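PDB 5T09: type III secretion system effector HopBA1 from Pseudomonas syringae pv. aptata, which acts as a virulence factor that the Arabidopsis resistance protein RBA1 recognizes, enhancing RBA1 self-association and so triggering plant cell death. Local coordinates for residues A[168-173]-A[204-209]; A[49-54]-A[185-190]; A[139-144]-A[163-168]. One frame throughout, in Å; residues are numbered along the deposited sequence.

In the fold
All three contacts belong to one EreA/ChaN-like alpha-beta fold built on a mainly parallel sheet. Interaction 2 pairs two central strands, 49-54 and 184-190, about 3 Å from the centre of the chain. Interactions 1 and 3 both use helix 166-179 and share Ala168. Between centres, interaction 1 is about 10 Å from interaction 3 and 9 Å from interaction 2. Along the sequence 49-54 comes first, then 139-144 and 163-168, then 168-173, 185-190 and 204-209, so the segments of interactions 1 and 2 alternate. Helix 166-179 thus connects the end of edge strand 136-141 with the potassium-binding loop, which is joined to the sheet core through Tyr51 OH and Arg206 O.

Interaction 1: A[168-173]-A[204-209]; sequences AWDAAA and DMRPGL. With K (potassium ion), chain B.
The guanidinium of Arg206 has Asp170 O over one face and water 1 at its edge, in plane, while Ala173 CB approaches obliquely, 3.5 Å from Arg206 NH2. The second flat group, the indole of Trp169, meets the terminal methyl of Met205, present as selenomethionine, at its edge and near its plane, and its ring stacks with that of His193; the closest approach to Met205 is Trp169 CB to Met205 CE at 3.8 Å. The pyrrole N-H, Trp169 NE1, is donated to Asp141 OD1.

The polar centre is one oxygen, Asp170 OD1. Arg206 NE donates to Asp170 OD1 at 2.9 Å in a salt bridge, and Arg206 N donates to the same Asp170 OD1, also at 2.9 Å. The two donors arrive from opposite faces of the carboxylate, whose plane stands 66° from that of the guanidinium, so this is not a flat bidentate pair. Asp170 extends with CG anti to its backbone nitrogen (chi1 179°), which carries the carboxylate out from the helix to the loop. Arg206 folds back through its bend at chi3 (-66°), so that a single residue presents both a main-chain and a side-chain N-H. Water 1 accepts from Arg206 NH2 at 2.9 Å; its bond to Asp170 OD1 is so short that its length is doubtful.

The contact fixes helix 166-179 to the loop before strand 209-214. Met205 O binds the potassium ion at 2.7 Å, in a site completed by Asp200 O and Pro202 O. Because Met205 O and Arg206 N belong to the same peptide group, the cation would be expected to polarise that peptide and strengthen the Arg206 N-H as a donor to Asp170.

Interaction 2: A[49-54]-A[185-190]; sequences LVYIGD and SIVWGG
Trp188 and Asp54 are brought together by two extended first torsions: Trp188 CG lies anti to the backbone nitrogen (chi1 180°), as does Asp54 CG (chi1 -163°), and the indole therefore reaches along the sheet to the carboxylate at the end of the neighbouring strand. The strands, 49-54 and 184-190, are parallel neighbours in the middle of the EreA/ChaN-like sheet.

Their pairing is in register from Leu49 opposite Ser185 to Asp54 opposite Gly190. The backbone ladder alternates donors regularly: Val50 N to Ser185 O at 3.2 Å, Val187 N to Val50 O at 2.9 Å, Ile52 N to Val187 O at 2.9 Å, then Gly189 N to Ile52 O. At the last rung Asp54 N bonds to Gly189 O at a doubtfully short 2.6 Å; the donor stands well above the carbonyl plane, and Asp54 and Gly190 no longer share a face, consistent with the strands leaving regular geometry there.

Each face of the sheet has its own packing. On one, Ile52 CD1 touches Ile186 CG2 at 3.5 Å, and Ile52 CG2 approaches Trp188 CD1; helix 60-74 covers this face through Ile65 and Leu72. On the other, Tyr51 and Val187 lie side by side and point the same way, with Tyr51 CD1 3.6 Å from Val187 CB. The Tyr51 hydroxyl is bonded to Arg206 O.

Asp54 is held by both oxygens. OD2 bonds to His56 ND1, while Trp188 NE1 donates to Asp54 OD1 at 3.0 Å, in the indole plane but from above the carboxylate plane, the two planes standing 82° apart.

Interaction 3: A[139-144]-A[163-168]; sequences GIDRKM and LALNVA
Leu165 and Met144 make the main apolar contact between the loop that follows edge strand 136-141 and the turn leading into helix 166-179. These are successive parts of a beta-alpha-beta crossover, in which the chain leaves strand 136-141, passes through helices 152-163 and 166-179, and returns to the sheet as the parallel strand 184-190, with strand 77-82 lying between the two strands.

The apolar group centres on the Leu165 isobutyl end. Met144, present as selenomethionine, sets its selenium over the fork of this branch, nearly equidistant from all three carbons, with SE 4.0 Å from Leu165 CG and 4.1 Å from both Leu165 CD1 and CD2. Met144 CG stands anti to the backbone nitrogen (chi1 -167°), and with chi2 also extended the chain carries SE out to Leu165. Leu165 CD1 also packs against the main chain, 4.0 Å from Arg142 O. The type I turn from Leu163 to Asn166 holds Leu165, whose CB points toward the 139-144 segment.

Around the Arg142 side chain the contact is of mixed character. Its chain bends at chi3 (-65°), and NE comes 3.8 Å from the Ala168 methyl, which sits oblique to the guanidinium.

Polar linkage between the backbones is indirect: water 2 donates to Ile140 O at 2.7 Å and, weakly, to Ala168 O at 3.2 Å, so it bridges the strand end to the first part of the helix.

Within the strand end, Arg142 N gives a weak bond of 2.9 Å to Asp141 OD1, an oxygen whose stronger partner is Trp169 of helix 166-179.

Interaction 1: A[168-173]-A[204-209]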
loop_
_atom_site.group_PDB
_atom_site.type_symbol
_atom_site.label_atom_id
_atom_site.label_comp_id
_atom_site.label_asym_id
_atom_site.label_seq_id
_atom_site.Cartn_x
_atom_site.Cartn_y
_atom_site.Cartn_z
ATOM N N ALA A 168 -8.303 -6.601 10.642
ATOM C CA ALA A 168 -9.319 -5.593 10.369
ATOM C C ALA A 168 -9.026 -4.843 9.075
ATOM O O ALA A 168 -9.947 -4.521 8.319
ATOM C CB ALA A 168 -9.414 -4.615 11.539
ATOM N N TRP A 169 -7.753 -4.540 8.819
ATOM C CA TRP A 169 -7.364 -4.011 7.517
ATOM C C TRP A 169 -7.875 -4.907 6.398
ATOM O O TRP A 169 -8.397 -4.426 5.384
ATOM C CB TRP A 169 -5.846 -3.911 7.423
ATOM C CG TRP A 169 -5.210 -2.741 8.107
ATOM C CD1 TRP A 169 -5.777 -1.893 9.012
ATOM C CD2 TRP A 169 -3.867 -2.299 7.924
ATOM N NE1 TRP A 169 -4.861 -0.943 9.406
ATOM C CE2 TRP A 169 -3.679 -1.174 8.752
ATOM C CE3 TRP A 169 -2.799 -2.749 7.144
ATOM C CZ2 TRP A 169 -2.466 -0.494 8.818
ATOM C CZ3 TRP A 169 -1.602 -2.079 7.211
ATOM C CH2 TRP A 169 -1.442 -0.957 8.038
ATOM N N ASP A 170 -7.712 -6.219 6.564
ATOM C CA ASP A 170 -8.116 -7.169 5.533
ATOM C C ASP A 170 -9.629 -7.192 5.365
ATOM O O ASP A 170 -10.136 -7.239 4.237
ATOM C CB ASP A 170 -7.577 -8.557 5.887
ATOM C CG ASP A 170 -7.977 -9.618 4.886
ATOM O OD1 ASP A 170 -7.371 -9.672 3.794
ATOM O OD2 ASP A 170 -8.888 -10.410 5.198
ATOM N N ALA A 171 -10.370 -7.134 6.474
ATOM C CA ALA A 171 -11.825 -7.141 6.386
ATOM C C ALA A 171 -12.336 -5.910 5.650
ATOM O O ALA A 171 -13.278 -6.000 4.852
ATOM C CB ALA A 171 -12.436 -7.223 7.786
ATOM N N ALA A 172 -11.729 -4.747 5.907
ATOM C CA ALA A 172 -12.156 -3.522 5.240
ATOM C C ALA A 172 -11.788 -3.537 3.762
ATOM O O ALA A 172 -12.572 -3.090 2.917
ATOM C CB ALA A 172 -11.532 -2.309 5.928
ATOM N N ALA A 173 -10.591 -4.027 3.430
ATOM C CA ALA A 173 -10.182 -4.088 2.031
ATOM C C ALA A 173 -11.047 -5.068 1.253
ATOM O O ALA A 173 -11.392 -4.819 0.092
ATOM C CB ALA A 173 -8.708 -4.478 1.932
ATOM N N ASP A 204 -2.755 -12.912 8.880
ATOM C CA ASP A 204 -4.149 -12.524 9.098
ATOM C C ASP A 204 -4.725 -11.730 7.931
ATOM O O ASP A 204 -5.705 -11.002 8.105
ATOM C CB ASP A 204 -4.309 -11.725 10.397
ATOM C CG ASP A 204 -4.011 -12.553 11.632
ATOM O OD1 ASP A 204 -4.353 -13.752 11.641
ATOM O OD2 ASP A 204 -3.434 -12.002 12.594
HETATM N N MSE A 205 -4.136 -11.847 6.742
HETATM C CA MSE A 205 -4.686 -11.205 5.550
HETATM C C MSE A 205 -4.710 -12.194 4.387
HETATM O O MSE A 205 -4.079 -13.248 4.447
HETATM C CB MSE A 205 -3.875 -9.957 5.179
HETATM C CG MSE A 205 -3.603 -9.025 6.359
HETATM SE SE MSE A 205 -2.739 -7.340 5.866
HETATM C CE MSE A 205 -4.301 -6.435 5.117
ATOM N N ARG A 206 -5.444 -11.852 3.330
ATOM C CA ARG A 206 -5.585 -12.754 2.200
ATOM C C ARG A 206 -4.253 -12.909 1.463
ATOM O O ARG A 206 -3.461 -11.965 1.391
ATOM C CB ARG A 206 -6.636 -12.234 1.228
ATOM C CG ARG A 206 -8.029 -12.117 1.806
ATOM C CD ARG A 206 -8.862 -11.177 0.958
ATOM N NE ARG A 206 -8.351 -9.812 1.032
ATOM C CZ ARG A 206 -8.714 -8.827 0.217
ATOM N NH1 ARG A 206 -9.598 -9.044 -0.747
ATOM N NH2 ARG A 206 -8.192 -7.621 0.372
ATOM N N PRO A 207 -3.993 -14.082 0.885
ATOM C CA PRO A 207 -2.754 -14.256 0.114
ATOM C C PRO A 207 -2.669 -13.254 -1.028
ATOM O O PRO A 207 -3.657 -12.964 -1.703
ATOM C CB PRO A 207 -2.852 -15.695 -0.406
ATOM C CG PRO A 207 -3.843 -16.365 0.476
ATOM C CD PRO A 207 -4.812 -15.305 0.887
ATOM N N GLY A 208 -1.471 -12.723 -1.236
ATOM C CA GLY A 208 -1.247 -11.792 -2.326
ATOM C C GLY A 208 0.233 -11.575 -2.540
ATOM O O GLY A 208 1.067 -11.928 -1.702
ATOM N N LEU A 209 0.545 -10.982 -3.688
ATOM C CA LEU A 209 1.915 -10.618 -4.022
ATOM C C LEU A 209 2.306 -9.378 -3.226
ATOM O O LEU A 209 1.638 -8.345 -3.314
ATOM C CB LEU A 209 2.027 -10.373 -5.528
ATOM C CG LEU A 209 3.396 -10.186 -6.197
ATOM C CD1 LEU A 209 3.957 -8.788 -5.978
ATOM C CD2 LEU A 209 4.375 -11.236 -5.713
HETATM K K K B . -2.026 -14.912 4.842
HETATM O O HOH W 1 -6.186 -7.893 2.442
#

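Interaction 2: A[49-54]-A[185-190]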
loop_
_atom_site.group_PDB
_atom_site.type_symbol
_atom_site.label_atom_id
_atom_site.label_comp_id
_atom_site.label_asym_id
_atom_site.label_seq_id
_atom_site.Cartn_x
_atom_site.Cartn_y
_atom_site.Cartn_z
ATOM N N LEU A 49 -4.359 -9.874 -6.177
ATOM C CA LEU A 49 -4.132 -9.053 -4.998
ATOM C C LEU A 49 -2.645 -8.777 -4.859
ATOM O O LEU A 49 -1.832 -9.709 -4.855
ATOM C CB LEU A 49 -4.670 -9.738 -3.735
ATOM C CG LEU A 49 -4.491 -8.980 -2.418
ATOM C CD1 LEU A 49 -5.217 -7.648 -2.452
ATOM C CD2 LEU A 49 -4.985 -9.821 -1.254
ATOM N N VAL A 50 -2.301 -7.496 -4.750
ATOM C CA VAL A 50 -0.928 -7.045 -4.562
ATOM C C VAL A 50 -0.884 -6.159 -3.328
ATOM O O VAL A 50 -1.762 -5.312 -3.130
ATOM C CB VAL A 50 -0.404 -6.277 -5.795
ATOM C CG1 VAL A 50 0.959 -5.650 -5.512
ATOM C CG2 VAL A 50 -0.324 -7.205 -7.003
ATOM N N TYR A 51 0.137 -6.354 -2.500
ATOM C CA TYR A 51 0.397 -5.497 -1.351
ATOM C C TYR A 51 1.601 -4.619 -1.651
ATOM O O TYR A 51 2.655 -5.125 -2.049
ATOM C CB TYR A 51 0.660 -6.323 -0.091
ATOM C CG TYR A 51 -0.529 -7.111 0.407
ATOM C CD1 TYR A 51 -1.440 -6.545 1.286
ATOM C CD2 TYR A 51 -0.739 -8.420 0.000
ATOM C CE1 TYR A 51 -2.527 -7.265 1.752
ATOM C CE2 TYR A 51 -1.822 -9.145 0.455
ATOM C CZ TYR A 51 -2.713 -8.562 1.330
ATOM O OH TYR A 51 -3.790 -9.278 1.786
ATOM N N ILE A 52 1.443 -3.312 -1.459
ATOM C CA ILE A 52 2.538 -2.358 -1.588
ATOM C C ILE A 52 2.972 -1.977 -0.180
ATOM O O ILE A 52 2.243 -1.284 0.537
ATOM C CB ILE A 52 2.131 -1.121 -2.399
ATOM C CG1 ILE A 52 1.765 -1.517 -3.831
ATOM C CG2 ILE A 52 3.266 -0.087 -2.406
ATOM C CD1 ILE A 52 1.222 -0.371 -4.667
ATOM N N GLY A 53 4.161 -2.426 0.218
ATOM C CA GLY A 53 4.671 -2.126 1.538
ATOM C C GLY A 53 5.205 -0.713 1.614
ATOM O O GLY A 53 6.267 -0.412 1.060
ATOM N N ASP A 54 4.475 0.169 2.286
ATOM C CA ASP A 54 4.860 1.570 2.333
ATOM C C ASP A 54 6.019 1.779 3.294
ATOM O O ASP A 54 6.116 1.119 4.334
ATOM C CB ASP A 54 3.685 2.444 2.763
ATOM C CG ASP A 54 3.905 3.902 2.433
ATOM O OD1 ASP A 54 4.263 4.193 1.270
ATOM O OD2 ASP A 54 3.741 4.753 3.334
ATOM N N SER A 185 -7.282 -5.923 -6.857
ATOM C CA SER A 185 -7.146 -4.893 -5.840
ATOM C C SER A 185 -5.692 -4.776 -5.410
ATOM O O SER A 185 -4.920 -5.735 -5.498
ATOM C CB SER A 185 -8.019 -5.198 -4.614
ATOM O OG SER A 185 -7.944 -4.150 -3.669
ATOM N N ILE A 186 -5.326 -3.580 -4.957
ATOM C CA ILE A 186 -4.036 -3.327 -4.331
ATOM C C ILE A 186 -4.297 -2.813 -2.925
ATOM O O ILE A 186 -5.159 -1.948 -2.724
ATOM C CB ILE A 186 -3.195 -2.317 -5.134
ATOM C CG1 ILE A 186 -2.803 -2.918 -6.483
ATOM C CG2 ILE A 186 -1.947 -1.902 -4.346
ATOM C CD1 ILE A 186 -2.190 -1.926 -7.447
ATOM N N VAL A 187 -3.560 -3.352 -1.957
ATOM C CA VAL A 187 -3.579 -2.878 -0.580
ATOM C C VAL A 187 -2.256 -2.177 -0.315
ATOM O O VAL A 187 -1.184 -2.769 -0.495
ATOM C CB VAL A 187 -3.810 -4.031 0.412
ATOM C CG1 VAL A 187 -3.552 -3.583 1.847
ATOM C CG2 VAL A 187 -5.223 -4.563 0.268
ATOM N N TRP A 188 -2.335 -0.921 0.118
ATOM C CA TRP A 188 -1.171 -0.060 0.304
ATOM C C TRP A 188 -1.118 0.336 1.772
ATOM O O TRP A 188 -2.006 1.042 2.264
ATOM C CB TRP A 188 -1.267 1.160 -0.613
ATOM C CG TRP A 188 -0.132 2.132 -0.518
ATOM C CD1 TRP A 188 1.092 1.928 0.048
ATOM C CD2 TRP A 188 -0.126 3.471 -1.018
ATOM N NE1 TRP A 188 1.862 3.062 -0.074
ATOM C CE2 TRP A 188 1.134 4.024 -0.725
ATOM C CE3 TRP A 188 -1.068 4.257 -1.689
ATOM C CZ2 TRP A 188 1.475 5.329 -1.075
ATOM C CZ3 TRP A 188 -0.728 5.549 -2.036
ATOM C CH2 TRP A 188 0.530 6.074 -1.725
ATOM N N GLY A 189 -0.088 -0.131 2.471
ATOM C CA GLY A 189 0.044 0.118 3.893
ATOM C C GLY A 189 1.465 -0.135 4.335
ATOM O O GLY A 189 2.301 -0.626 3.571
ATOM N N GLY A 190 1.730 0.205 5.595
ATOM C CA GLY A 190 3.066 0.087 6.150
ATOM C C GLY A 190 3.681 -1.283 5.961
ATOM O O GLY A 190 3.068 -2.300 6.298
#

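Interaction 3: A[139-144]-A[163-168]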
loop_
_atom_site.group_PDB
_atom_site.type_symbol
_atom_site.label_atom_id
_atom_site.label_comp_id
_atom_site.label_asym_id
_atom_site.label_seq_id
_atom_site.Cartn_x
_atom_site.Cartn_y
_atom_site.Cartn_z
ATOM N N GLY A 139 -10.468 3.266 2.459
ATOM C CA GLY A 139 -9.613 3.173 3.629
ATOM C C GLY A 139 -9.720 1.824 4.312
ATOM O O GLY A 139 -10.766 1.176 4.285
ATOM N N ILE A 140 -8.614 1.399 4.925
ATOM C CA ILE A 140 -8.563 0.137 5.655
ATOM C C ILE A 140 -8.302 0.325 7.138
ATOM O O ILE A 140 -8.468 -0.638 7.905
ATOM C CB ILE A 140 -7.493 -0.809 5.070
ATOM C CG1 ILE A 140 -6.098 -0.203 5.277
ATOM C CG2 ILE A 140 -7.786 -1.076 3.610
ATOM C CD1 ILE A 140 -4.960 -1.020 4.716
ATOM N N ASP A 141 -7.890 1.510 7.572
ATOM C CA ASP A 141 -7.335 1.635 8.906
ATOM C C ASP A 141 -8.437 1.709 9.956
ATOM O O ASP A 141 -9.599 2.010 9.668
ATOM C CB ASP A 141 -6.435 2.868 9.003
ATOM C CG ASP A 141 -5.424 2.761 10.127
ATOM O OD1 ASP A 141 -5.253 1.648 10.674
ATOM O OD2 ASP A 141 -4.791 3.786 10.455
ATOM N N ARG A 142 -8.048 1.419 11.195
ATOM C CA ARG A 142 -8.951 1.429 12.333
ATOM C C ARG A 142 -8.255 2.116 13.494
ATOM O O ARG A 142 -7.050 1.937 13.696
ATOM C CB ARG A 142 -9.361 0.005 12.726
ATOM C CG ARG A 142 -10.113 -0.091 14.040
ATOM C CD ARG A 142 -10.566 -1.511 14.276
ATOM N NE ARG A 142 -11.548 -1.926 13.278
ATOM C CZ ARG A 142 -12.823 -2.218 13.527
ATOM N NH1 ARG A 142 -13.312 -2.169 14.759
ATOM N NH2 ARG A 142 -13.615 -2.576 12.527
ATOM N N LYS A 143 -9.018 2.892 14.258
ATOM C CA LYS A 143 -8.430 3.684 15.329
ATOM C C LYS A 143 -7.791 2.781 16.374
ATOM O O LYS A 143 -8.357 1.756 16.765
ATOM C CB LYS A 143 -9.487 4.570 15.986
ATOM C CG LYS A 143 -8.927 5.452 17.098
ATOM C CD LYS A 143 -9.894 6.560 17.492
ATOM C CE LYS A 143 -9.196 7.646 18.302
ATOM N NZ LYS A 143 -8.641 7.143 19.589
HETATM N N MSE A 144 -6.602 3.170 16.822
HETATM C CA MSE A 144 -5.909 2.467 17.892
HETATM C C MSE A 144 -4.809 3.350 18.466
HETATM O O MSE A 144 -3.803 3.617 17.810
HETATM C CB MSE A 144 -5.317 1.153 17.388
HETATM C CG MSE A 144 -4.867 0.227 18.505
HETATM SE SE MSE A 144 -3.611 -1.130 17.894
HETATM C CE MSE A 144 -2.110 0.035 17.477
ATOM N N LEU A 163 0.384 -4.779 14.445
ATOM C CA LEU A 163 0.096 -5.892 13.545
ATOM C C LEU A 163 -1.201 -6.603 13.892
ATOM O O LEU A 163 -1.733 -7.333 13.049
ATOM C CB LEU A 163 1.251 -6.892 13.551
ATOM C CG LEU A 163 2.246 -6.694 12.405
ATOM C CD1 LEU A 163 2.843 -5.292 12.424
ATOM C CD2 LEU A 163 3.342 -7.747 12.462
ATOM N N ALA A 164 -1.732 -6.406 15.100
ATOM C CA ALA A 164 -3.024 -6.992 15.433
ATOM C C ALA A 164 -4.139 -6.437 14.558
ATOM O O ALA A 164 -5.205 -7.056 14.462
ATOM C CB ALA A 164 -3.353 -6.750 16.908
ATOM N N LEU A 165 -3.915 -5.292 13.915
ATOM C CA LEU A 165 -4.924 -4.676 13.064
ATOM C C LEU A 165 -5.011 -5.311 11.685
ATOM O O LEU A 165 -5.935 -4.985 10.937
ATOM C CB LEU A 165 -4.630 -3.183 12.899
ATOM C CG LEU A 165 -4.628 -2.331 14.166
ATOM C CD1 LEU A 165 -4.229 -0.905 13.827
ATOM C CD2 LEU A 165 -5.990 -2.363 14.845
ATOM N N ASN A 166 -4.074 -6.194 11.326
ATOM C CA ASN A 166 -4.081 -6.784 9.992
ATOM C C ASN A 166 -5.424 -7.428 9.680
ATOM O O ASN A 166 -5.944 -7.296 8.567
ATOM C CB ASN A 166 -2.956 -7.812 9.868
ATOM C CG ASN A 166 -1.617 -7.177 9.580
ATOM O OD1 ASN A 166 -1.440 -5.970 9.747
ATOM N ND2 ASN A 166 -0.663 -7.986 9.130
ATOM N N VAL A 167 -6.002 -8.130 10.654
ATOM C CA VAL A 167 -7.272 -8.808 10.425
ATOM C C VAL A 167 -8.359 -7.806 10.067
ATOM O O VAL A 167 -9.247 -8.104 9.259
ATOM C CB VAL A 167 -7.647 -9.652 11.662
ATOM C CG1 VAL A 167 -7.977 -8.765 12.856
ATOM C CG2 VAL A 167 -8.796 -10.567 11.342
ATOM N N ALA A 168 -8.303 -6.601 10.642
ATOM C CA ALA A 168 -9.319 -5.593 10.369
ATOM C C ALA A 168 -9.026 -4.843 9.075
ATOM O O ALA A 168 -9.947 -4.521 8.319
ATOM C CB ALA A 168 -9.414 -4.615 11.539
HETATM O O HOH W 2 -10.272 -1.630 9.621
#